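Local coordinates for protein pngf-ii (Elizabethkingia meningoseptica, PDB 4R4X) that probably removes N-linked glycans from glycoproteins as a peptide:N-glycosidase, cleaving the bond between the sugar chain and its asparagine, at residues Q394-S402 / S524-G532; K440-G448 / K508-G518. One frame throughout, in Å; residues are numbered along the deposited sequence.

Interaction 1 of 2, residues Q394-S402 / S524-G532; sequences QDYPTMFNS and SQSFWNVSG
Tyr396 sets the edge of its ring against one face of Phe527 in an edge-to-face pair, the centroids 5.0 Å apart and the planes at 52°. Tyr396 CD2 does the touching, lying over that face offset toward the rim, 3.8 Å from Phe527 CZ, while its hydroxyl bonds to Glu390. The Phe527 ring reaches Tyr396 because its CG stands between the backbone N and the carbonyl carbon (chi1 59°), which also brings CD1 to within 3.8 Å of Pro397 CD. Pro397, the centre of an inverse gamma turn, accepts a hydrogen bond from Trp528 N at its carbonyl O (3.1 Å, N-H...O angle 165°). This turn packs on strand 527-537 in an antiparallel sheet to which both PNGase F-like family regions contribute strands. The Pro397 ring lies obliquely against Asn529, CG 3.4 Å from Asn529 OD1, and touches Trp528 O. Thr398 offers its methyl, CG2, to the backbone of Ser526, whereas its OG1 turns to Tyr284. Beyond the turn, Phe400 CD2 meets Trp528 CB at 3.7 Å and Phe400 CZ meets Val530 CG2 at 3.9 Å. Selenomethionine Met399 lays its CG over the centre of one face of the Phe400 ring.

Interaction 2 of 2, residues K440-G448 / K508-G518; sequences KENSIYLDG and KHTIQVKIPQG
Both carboxylate oxygens of Asp447 are held by the strand opposite. OD2 takes the N-H of His509 ND1 on its syn lone pair, in the imidazole plane, at 2.8 Å and 165°; OD1 accepts the backbone N of Thr510 at 2.9 Å. Asp447 N donates a hydrogen bond to Thr510 O. With CG anti to the carbonyl carbon (chi1 -64°), the carboxylate reaches across to both residues at the end of the ladder. From there strands 442-446 and 508-514 run antiparallel, with Tyr445-Gln512 and Ser443-Lys514 as hydrogen-bonded pairs, the central two of a four-stranded sheet. Ile444, Leu446, Ile511 and Val513 share one face, which packs through Ile444 and Val513 on strand 416-428; Leu446 CD1 comes 4.1 Å from Ile511 CG1. On the other, the extended Lys514 chain crosses the Tyr445 ring, its CE in an off-centre CH-pi contact 4.3 Å from the centroid; its ammonium pairs with Asp403. Lys440, bent at chi2 and chi4, hydrogen-bonds through NZ to Pro516 O (2.9 Å) and salt-bridges Asp435. ND1 donates to Asp447 and NE2 must donate to Asn505 O, which fixes the ring; with hydrogen on both nitrogens, His509 is probably imidazolium.

In the fold
Along the chain, 394-402 comes first, in the connection from strand 378-384 to strand 406-412. The chain then passes through strand 416-428 to 440-448, and after strands 449-454 and 493-504 it returns at 508-518 to close the loop of interaction 2. Segment 524-532 follows soon after, where interaction 1 closes a wider loop that encloses that of interaction 2. Interaction 2 lies within one sheet, whereas interaction 1 ties a connecting loop to strand 527-537 of another. The contacts meet at Gln517, whose amide probably bonds to Thr398 O and Phe400 N, while Ile515, just beyond the end of strand 507-514, packs on Trp528 and Val530 of strand 527-537, joining the two sheets.

Interaction 1 of 2, residues Q394-S402 / S524-G532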
loop_
_atom_site.group_PDB
_atom_site.type_symbol
_atom_site.label_atom_id
_atom_site.label_comp_id
_atom_site.label_asym_id
_atom_site.label_seq_id
_atom_site.Cartn_x
_atom_site.Cartn_y
_atom_site.Cartn_z
ATOM N N GLN A 394 -25.106 17.875 -4.664
ATOM C CA GLN A 394 -25.006 16.990 -5.846
ATOM C C GLN A 394 -26.024 15.857 -5.731
ATOM O O GLN A 394 -26.032 15.130 -4.734
ATOM C CB GLN A 394 -23.595 16.414 -5.990
ATOM C CG GLN A 394 -23.375 15.656 -7.295
ATOM C CD GLN A 394 -21.975 15.063 -7.441
ATOM O OE1 GLN A 394 -21.179 15.005 -6.495
ATOM N NE2 GLN A 394 -21.662 14.639 -8.650
ATOM N N ASP A 395 -26.870 15.703 -6.755
ATOM C CA ASP A 395 -27.934 14.702 -6.735
ATOM C C ASP A 395 -27.405 13.275 -6.748
ATOM O O ASP A 395 -26.320 13.014 -7.257
ATOM C CB ASP A 395 -28.876 14.925 -7.926
ATOM C CG ASP A 395 -29.815 16.072 -7.681
ATOM O OD1 ASP A 395 -30.567 15.978 -6.683
ATOM O OD2 ASP A 395 -29.776 17.059 -8.434
ATOM N N TYR A 396 -28.177 12.369 -6.163
ATOM C CA TYR A 396 -27.865 10.944 -6.221
ATOM C C TYR A 396 -27.997 10.442 -7.636
ATOM O O TYR A 396 -28.789 10.981 -8.391
ATOM C CB TYR A 396 -28.801 10.145 -5.336
ATOM C CG TYR A 396 -28.572 10.382 -3.887
ATOM C CD1 TYR A 396 -29.235 11.413 -3.227
ATOM C CD2 TYR A 396 -27.694 9.589 -3.165
ATOM C CE1 TYR A 396 -29.038 11.637 -1.889
ATOM C CE2 TYR A 396 -27.500 9.800 -1.818
ATOM C CZ TYR A 396 -28.173 10.828 -1.195
ATOM O OH TYR A 396 -27.978 11.060 0.131
ATOM N N PRO A 397 -27.249 9.380 -7.981
ATOM C CA PRO A 397 -27.248 8.880 -9.346
ATOM C C PRO A 397 -28.436 7.984 -9.681
ATOM O O PRO A 397 -28.310 6.770 -9.809
ATOM C CB PRO A 397 -25.898 8.143 -9.438
ATOM C CG PRO A 397 -25.633 7.689 -8.043
ATOM C CD PRO A 397 -26.130 8.824 -7.198
ATOM N N THR A 398 -29.588 8.625 -9.850
ATOM C CA THR A 398 -30.840 7.968 -10.190
ATOM C C THR A 398 -31.111 7.969 -11.703
ATOM O O THR A 398 -32.244 7.752 -12.148
ATOM C CB THR A 398 -31.979 8.688 -9.465
ATOM O OG1 THR A 398 -31.945 10.102 -9.801
ATOM C CG2 THR A 398 -31.812 8.545 -7.981
HETATM N N MSE A 399 -30.067 8.155 -12.509
HETATM C CA MSE A 399 -30.238 8.344 -13.959
HETATM C C MSE A 399 -30.536 7.082 -14.723
HETATM O O MSE A 399 -30.854 7.136 -15.901
HETATM C CB MSE A 399 -29.004 9.023 -14.569
HETATM C CG MSE A 399 -27.728 8.200 -14.618
HETATM SE SE MSE A 399 -26.734 8.357 -12.914
HETATM C CE MSE A 399 -26.158 10.237 -13.039
ATOM N N PHE A 400 -30.462 5.939 -14.062
ATOM C CA PHE A 400 -30.491 4.671 -14.769
ATOM C C PHE A 400 -31.895 4.137 -15.001
ATOM O O PHE A 400 -32.069 3.089 -15.612
ATOM C CB PHE A 400 -29.574 3.686 -14.064
ATOM C CG PHE A 400 -28.131 4.052 -14.194
ATOM C CD1 PHE A 400 -27.483 3.904 -15.412
ATOM C CD2 PHE A 400 -27.426 4.554 -13.126
ATOM C CE1 PHE A 400 -26.165 4.252 -15.553
ATOM C CE2 PHE A 400 -26.091 4.890 -13.253
ATOM C CZ PHE A 400 -25.458 4.749 -14.472
ATOM N N ASN A 401 -32.911 4.892 -14.591
ATOM C CA ASN A 401 -34.270 4.561 -15.045
ATOM C C ASN A 401 -34.546 4.930 -16.509
ATOM O O ASN A 401 -35.587 4.564 -17.033
ATOM C CB ASN A 401 -35.351 5.115 -14.121
ATOM C CG ASN A 401 -35.492 6.628 -14.196
ATOM O OD1 ASN A 401 -36.611 7.156 -14.096
ATOM N ND2 ASN A 401 -34.394 7.326 -14.352
ATOM N N SER A 402 -33.629 5.640 -17.168
ATOM C CA SER A 402 -33.739 5.890 -18.602
ATOM C C SER A 402 -32.853 4.883 -19.299
ATOM O O SER A 402 -31.737 4.637 -18.843
ATOM C CB SER A 402 -33.256 7.286 -18.977
ATOM O OG SER A 402 -32.953 7.364 -20.366
ATOM N N SER A 524 -38.023 6.304 -0.822
ATOM C CA SER A 524 -36.784 5.535 -1.001
ATOM C C SER A 524 -36.526 5.321 -2.486
ATOM O O SER A 524 -37.428 4.939 -3.222
ATOM C CB SER A 524 -36.876 4.180 -0.290
ATOM O OG SER A 524 -37.047 4.374 1.096
ATOM N N GLN A 525 -35.301 5.596 -2.920
ATOM C CA GLN A 525 -34.921 5.447 -4.331
ATOM C C GLN A 525 -33.747 4.493 -4.475
ATOM O O GLN A 525 -32.870 4.433 -3.616
ATOM C CB GLN A 525 -34.490 6.797 -4.923
ATOM C CG GLN A 525 -35.617 7.784 -5.169
ATOM C CD GLN A 525 -35.175 8.927 -6.069
ATOM O OE1 GLN A 525 -34.671 9.941 -5.597
ATOM N NE2 GLN A 525 -35.321 8.747 -7.367
ATOM N N SER A 526 -33.723 3.776 -5.589
ATOM C CA SER A 526 -32.530 3.064 -6.003
ATOM C C SER A 526 -31.607 3.989 -6.841
ATOM O O SER A 526 -32.058 4.907 -7.540
ATOM C CB SER A 526 -32.897 1.786 -6.768
ATOM O OG SER A 526 -33.310 0.769 -5.858
ATOM N N PHE A 527 -30.307 3.748 -6.739
ATOM C CA PHE A 527 -29.316 4.533 -7.464
ATOM C C PHE A 527 -28.007 3.790 -7.578
ATOM O O PHE A 527 -27.761 2.823 -6.839
ATOM C CB PHE A 527 -29.107 5.917 -6.823
ATOM C CG PHE A 527 -28.659 5.871 -5.384
ATOM C CD1 PHE A 527 -27.308 5.908 -5.055
ATOM C CD2 PHE A 527 -29.594 5.867 -4.359
ATOM C CE1 PHE A 527 -26.895 5.897 -3.726
ATOM C CE2 PHE A 527 -29.187 5.859 -3.034
ATOM C CZ PHE A 527 -27.836 5.865 -2.717
ATOM N N TRP A 528 -27.192 4.188 -8.557
ATOM C CA TRP A 528 -25.968 3.437 -8.887
ATOM C C TRP A 528 -24.756 4.363 -8.934
ATOM O O TRP A 528 -24.719 5.294 -9.741
ATOM C CB TRP A 528 -26.138 2.688 -10.208
ATOM C CG TRP A 528 -27.029 1.507 -10.039
ATOM C CD1 TRP A 528 -28.392 1.511 -9.962
ATOM C CD2 TRP A 528 -26.617 0.162 -9.816
ATOM N NE1 TRP A 528 -28.852 0.239 -9.720
ATOM C CE2 TRP A 528 -27.780 -0.610 -9.643
ATOM C CE3 TRP A 528 -25.374 -0.478 -9.784
ATOM C CZ2 TRP A 528 -27.734 -1.991 -9.443
ATOM C CZ3 TRP A 528 -25.336 -1.843 -9.573
ATOM C CH2 TRP A 528 -26.492 -2.579 -9.390
ATOM N N ASN A 529 -23.789 4.105 -8.051
ATOM C CA ASN A 529 -22.516 4.808 -8.024
ATOM C C ASN A 529 -21.552 4.100 -8.966
ATOM O O ASN A 529 -21.068 2.995 -8.652
ATOM C CB ASN A 529 -21.923 4.806 -6.619
ATOM C CG ASN A 529 -22.638 5.725 -5.661
ATOM O OD1 ASN A 529 -23.004 6.846 -5.988
ATOM N ND2 ASN A 529 -22.766 5.269 -4.434
ATOM N N VAL A 530 -21.290 4.711 -10.122
ATOM C CA VAL A 530 -20.440 4.105 -11.134
ATOM C C VAL A 530 -19.371 5.095 -11.606
ATOM O O VAL A 530 -19.639 6.284 -11.866
ATOM C CB VAL A 530 -21.247 3.515 -12.322
ATOM C CG1 VAL A 530 -22.391 2.635 -11.827
ATOM C CG2 VAL A 530 -21.820 4.598 -13.206
ATOM N N SER A 531 -18.137 4.614 -11.653
ATOM C CA SER A 531 -17.063 5.380 -12.279
ATOM C C SER A 531 -16.326 4.569 -13.334
ATOM O O SER A 531 -16.203 3.333 -13.262
ATOM C CB SER A 531 -16.103 5.955 -11.236
ATOM O OG SER A 531 -15.230 4.967 -10.772
ATOM N N GLY A 532 -15.838 5.300 -14.329
ATOM C CA GLY A 532 -15.143 4.730 -15.460
ATOM C C GLY A 532 -13.959 5.564 -15.853
ATOM O O GLY A 532 -14.086 6.766 -16.088
#

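Interaction 2 of 2, residues K440-G448 / K508-G518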
loop_
_atom_site.group_PDB
_atom_site.type_symbol
_atom_site.label_atom_id
_atom_site.label_comp_id
_atom_site.label_asym_id
_atom_site.label_seq_id
_atom_site.Cartn_x
_atom_site.Cartn_y
_atom_site.Cartn_z
ATOM N N LYS A 440 -28.541 -6.534 -10.385
ATOM C CA LYS A 440 -28.946 -5.922 -11.657
ATOM C C LYS A 440 -27.798 -5.964 -12.628
ATOM O O LYS A 440 -26.698 -5.529 -12.302
ATOM C CB LYS A 440 -29.381 -4.461 -11.465
ATOM C CG LYS A 440 -30.606 -4.249 -10.602
ATOM C CD LYS A 440 -31.865 -4.881 -11.168
ATOM C CE LYS A 440 -33.069 -4.622 -10.261
ATOM N NZ LYS A 440 -33.557 -3.224 -10.298
ATOM N N GLU A 441 -28.055 -6.455 -13.833
ATOM C CA GLU A 441 -27.047 -6.472 -14.870
ATOM C C GLU A 441 -26.602 -5.080 -15.309
ATOM O O GLU A 441 -27.434 -4.272 -15.679
ATOM C CB GLU A 441 -27.590 -7.248 -16.056
ATOM C CG GLU A 441 -26.624 -7.417 -17.206
ATOM C CD GLU A 441 -27.162 -8.416 -18.233
ATOM O OE1 GLU A 441 -27.952 -8.014 -19.113
ATOM O OE2 GLU A 441 -26.791 -9.603 -18.156
ATOM N N ASN A 442 -25.286 -4.811 -15.238
ATOM C CA ASN A 442 -24.678 -3.587 -15.771
ATOM C C ASN A 442 -24.200 -3.904 -17.190
ATOM O O ASN A 442 -23.435 -4.861 -17.386
ATOM C CB ASN A 442 -23.430 -3.128 -14.961
ATOM C CG ASN A 442 -23.749 -2.545 -13.581
ATOM O OD1 ASN A 442 -23.038 -1.651 -13.096
ATOM N ND2 ASN A 442 -24.771 -3.061 -12.928
ATOM N N SER A 443 -24.596 -3.091 -18.159
ATOM C CA SER A 443 -24.205 -3.270 -19.561
ATOM C C SER A 443 -23.362 -2.078 -20.028
ATOM O O SER A 443 -23.757 -0.940 -19.890
ATOM C CB SER A 443 -25.445 -3.394 -20.437
ATOM O OG SER A 443 -26.159 -4.586 -20.130
ATOM N N ILE A 444 -22.192 -2.365 -20.578
ATOM C CA ILE A 444 -21.265 -1.346 -21.064
ATOM C C ILE A 444 -21.196 -1.426 -22.602
ATOM O O ILE A 444 -20.931 -2.492 -23.175
ATOM C CB ILE A 444 -19.861 -1.542 -20.462
ATOM C CG1 ILE A 444 -19.845 -1.256 -18.942
ATOM C CG2 ILE A 444 -18.851 -0.604 -21.114
ATOM C CD1 ILE A 444 -20.575 -2.282 -18.122
ATOM N N TYR A 445 -21.422 -0.289 -23.250
ATOM C CA TYR A 445 -21.372 -0.175 -24.699
ATOM C C TYR A 445 -20.188 0.693 -25.134
ATOM O O TYR A 445 -19.848 1.687 -24.467
ATOM C CB TYR A 445 -22.667 0.468 -25.192
ATOM C CG TYR A 445 -23.920 -0.322 -24.914
ATOM C CD1 TYR A 445 -24.451 -0.398 -23.637
ATOM C CD2 TYR A 445 -24.603 -0.967 -25.946
ATOM C CE1 TYR A 445 -25.607 -1.113 -23.390
ATOM C CE2 TYR A 445 -25.774 -1.660 -25.703
ATOM C CZ TYR A 445 -26.256 -1.736 -24.414
ATOM O OH TYR A 445 -27.402 -2.447 -24.155
ATOM N N LEU A 446 -19.562 0.314 -26.243
ATOM C CA LEU A 446 -18.497 1.087 -26.878
ATOM C C LEU A 446 -18.970 1.397 -28.311
ATOM O O LEU A 446 -19.270 0.489 -29.059
ATOM C CB LEU A 446 -17.211 0.264 -26.947
ATOM C CG LEU A 446 -16.067 0.872 -27.760
ATOM C CD1 LEU A 446 -15.571 2.149 -27.118
ATOM C CD2 LEU A 446 -14.953 -0.143 -27.952
ATOM N N ASP A 447 -19.076 2.679 -28.640
ATOM C CA ASP A 447 -19.498 3.114 -29.962
ATOM C C ASP A 447 -20.793 2.464 -30.370
ATOM O O ASP A 447 -20.924 1.988 -31.497
ATOM C CB ASP A 447 -18.389 2.856 -30.972
ATOM C CG ASP A 447 -17.151 3.665 -30.665
ATOM O OD1 ASP A 447 -17.341 4.825 -30.271
ATOM O OD2 ASP A 447 -16.008 3.168 -30.803
ATOM N N GLY A 448 -21.739 2.449 -29.432
ATOM C CA GLY A 448 -23.072 1.934 -29.672
ATOM C C GLY A 448 -23.209 0.419 -29.712
ATOM O O GLY A 448 -24.297 -0.073 -29.966
ATOM N N LYS A 508 -13.180 10.044 -32.579
ATOM C CA LYS A 508 -14.263 10.173 -31.634
ATOM C C LYS A 508 -14.762 8.806 -31.221
ATOM O O LYS A 508 -14.863 7.915 -32.046
ATOM C CB LYS A 508 -15.423 10.951 -32.259
ATOM C CG LYS A 508 -15.183 12.448 -32.300
ATOM C CD LYS A 508 -16.448 13.273 -32.014
ATOM C CE LYS A 508 -16.100 14.548 -31.246
ATOM N NZ LYS A 508 -16.930 15.714 -31.634
ATOM N N HIS A 509 -15.111 8.667 -29.943
ATOM C CA HIS A 509 -15.694 7.442 -29.432
ATOM C C HIS A 509 -16.758 7.777 -28.413
ATOM O O HIS A 509 -16.795 8.885 -27.875
ATOM C CB HIS A 509 -14.614 6.560 -28.795
ATOM C CG HIS A 509 -13.626 6.019 -29.779
ATOM N ND1 HIS A 509 -13.869 4.892 -30.541
ATOM C CD2 HIS A 509 -12.396 6.454 -30.132
ATOM C CE1 HIS A 509 -12.838 4.665 -31.330
ATOM N NE2 HIS A 509 -11.933 5.601 -31.107
ATOM N N THR A 510 -17.647 6.832 -28.169
ATOM C CA THR A 510 -18.644 6.946 -27.113
ATOM C C THR A 510 -18.624 5.725 -26.208
ATOM O O THR A 510 -18.406 4.585 -26.659
ATOM C CB THR A 510 -20.065 7.077 -27.677
ATOM O OG1 THR A 510 -20.414 5.870 -28.375
ATOM C CG2 THR A 510 -20.180 8.308 -28.574
ATOM N N ILE A 511 -18.803 5.941 -24.922
ATOM C CA ILE A 511 -18.995 4.816 -24.025
ATOM C C ILE A 511 -20.333 5.057 -23.358
ATOM O O ILE A 511 -20.695 6.203 -23.074
ATOM C CB ILE A 511 -17.852 4.661 -23.020
ATOM C CG1 ILE A 511 -16.614 4.103 -23.717
ATOM C CG2 ILE A 511 -18.257 3.703 -21.896
ATOM C CD1 ILE A 511 -15.319 4.170 -22.900
ATOM N N GLN A 512 -21.077 3.983 -23.134
ATOM C CA GLN A 512 -22.379 4.080 -22.500
ATOM C C GLN A 512 -22.593 2.981 -21.461
ATOM O O GLN A 512 -22.177 1.853 -21.668
ATOM C CB GLN A 512 -23.469 4.019 -23.548
ATOM C CG GLN A 512 -24.865 4.151 -22.954
ATOM C CD GLN A 512 -25.935 4.178 -24.015
ATOM O OE1 GLN A 512 -26.929 4.908 -23.903
ATOM N NE2 GLN A 512 -25.740 3.391 -25.042
ATOM N N VAL A 513 -23.210 3.345 -20.337
ATOM C CA VAL A 513 -23.597 2.374 -19.303
ATOM C C VAL A 513 -25.092 2.387 -19.131
ATOM O O VAL A 513 -25.679 3.449 -18.961
ATOM C CB VAL A 513 -22.966 2.690 -17.938
ATOM C CG1 VAL A 513 -23.343 1.634 -16.894
ATOM C CG2 VAL A 513 -21.462 2.779 -18.097
ATOM N N LYS A 514 -25.689 1.197 -19.156
ATOM C CA LYS A 514 -27.113 1.015 -18.933
ATOM C C LYS A 514 -27.269 0.013 -17.785
ATOM O O LYS A 514 -26.550 -0.985 -17.743
ATOM C CB LYS A 514 -27.796 0.425 -20.169
ATOM C CG LYS A 514 -27.757 1.297 -21.417
ATOM C CD LYS A 514 -28.655 0.723 -22.507
ATOM C CE LYS A 514 -28.474 1.450 -23.826
ATOM N NZ LYS A 514 -29.330 0.825 -24.860
ATOM N N ILE A 515 -28.197 0.296 -16.867
ATOM C CA ILE A 515 -28.521 -0.567 -15.716
ATOM C C ILE A 515 -30.036 -0.477 -15.502
ATOM O O ILE A 515 -30.566 0.642 -15.486
ATOM C CB ILE A 515 -27.811 -0.043 -14.436
ATOM C CG1 ILE A 515 -26.303 0.066 -14.664
ATOM C CG2 ILE A 515 -28.076 -0.926 -13.235
ATOM C CD1 ILE A 515 -25.573 0.796 -13.544
ATOM N N PRO A 516 -30.748 -1.619 -15.345
ATOM C CA PRO A 516 -32.203 -1.593 -15.132
ATOM C C PRO A 516 -32.532 -1.236 -13.679
ATOM O O PRO A 516 -32.871 -2.103 -12.862
ATOM C CB PRO A 516 -32.656 -3.012 -15.499
ATOM C CG PRO A 516 -31.463 -3.850 -15.253
ATOM C CD PRO A 516 -30.246 -2.995 -15.439
ATOM N N GLN A 517 -32.415 0.058 -13.395
ATOM C CA GLN A 517 -32.546 0.604 -12.046
ATOM C C GLN A 517 -33.918 0.289 -11.505
ATOM O O GLN A 517 -34.913 0.354 -12.239
ATOM C CB GLN A 517 -32.340 2.102 -12.100
ATOM C CG GLN A 517 -32.403 2.846 -10.773
ATOM C CD GLN A 517 -32.038 4.294 -10.989
ATOM O OE1 GLN A 517 -30.856 4.634 -11.109
ATOM N NE2 GLN A 517 -33.048 5.158 -11.043
ATOM N N GLY A 518 -33.984 -0.062 -10.231
ATOM C CA GLY A 518 -35.252 -0.471 -9.625
ATOM C C GLY A 518 -36.131 0.742 -9.365
ATOM O O GLY A 518 -35.630 1.872 -9.261
HETATM O O HOH W 1 -28.100 -3.877 -18.395
HETATM O O HOH W 2 -21.608 3.534 -26.823
#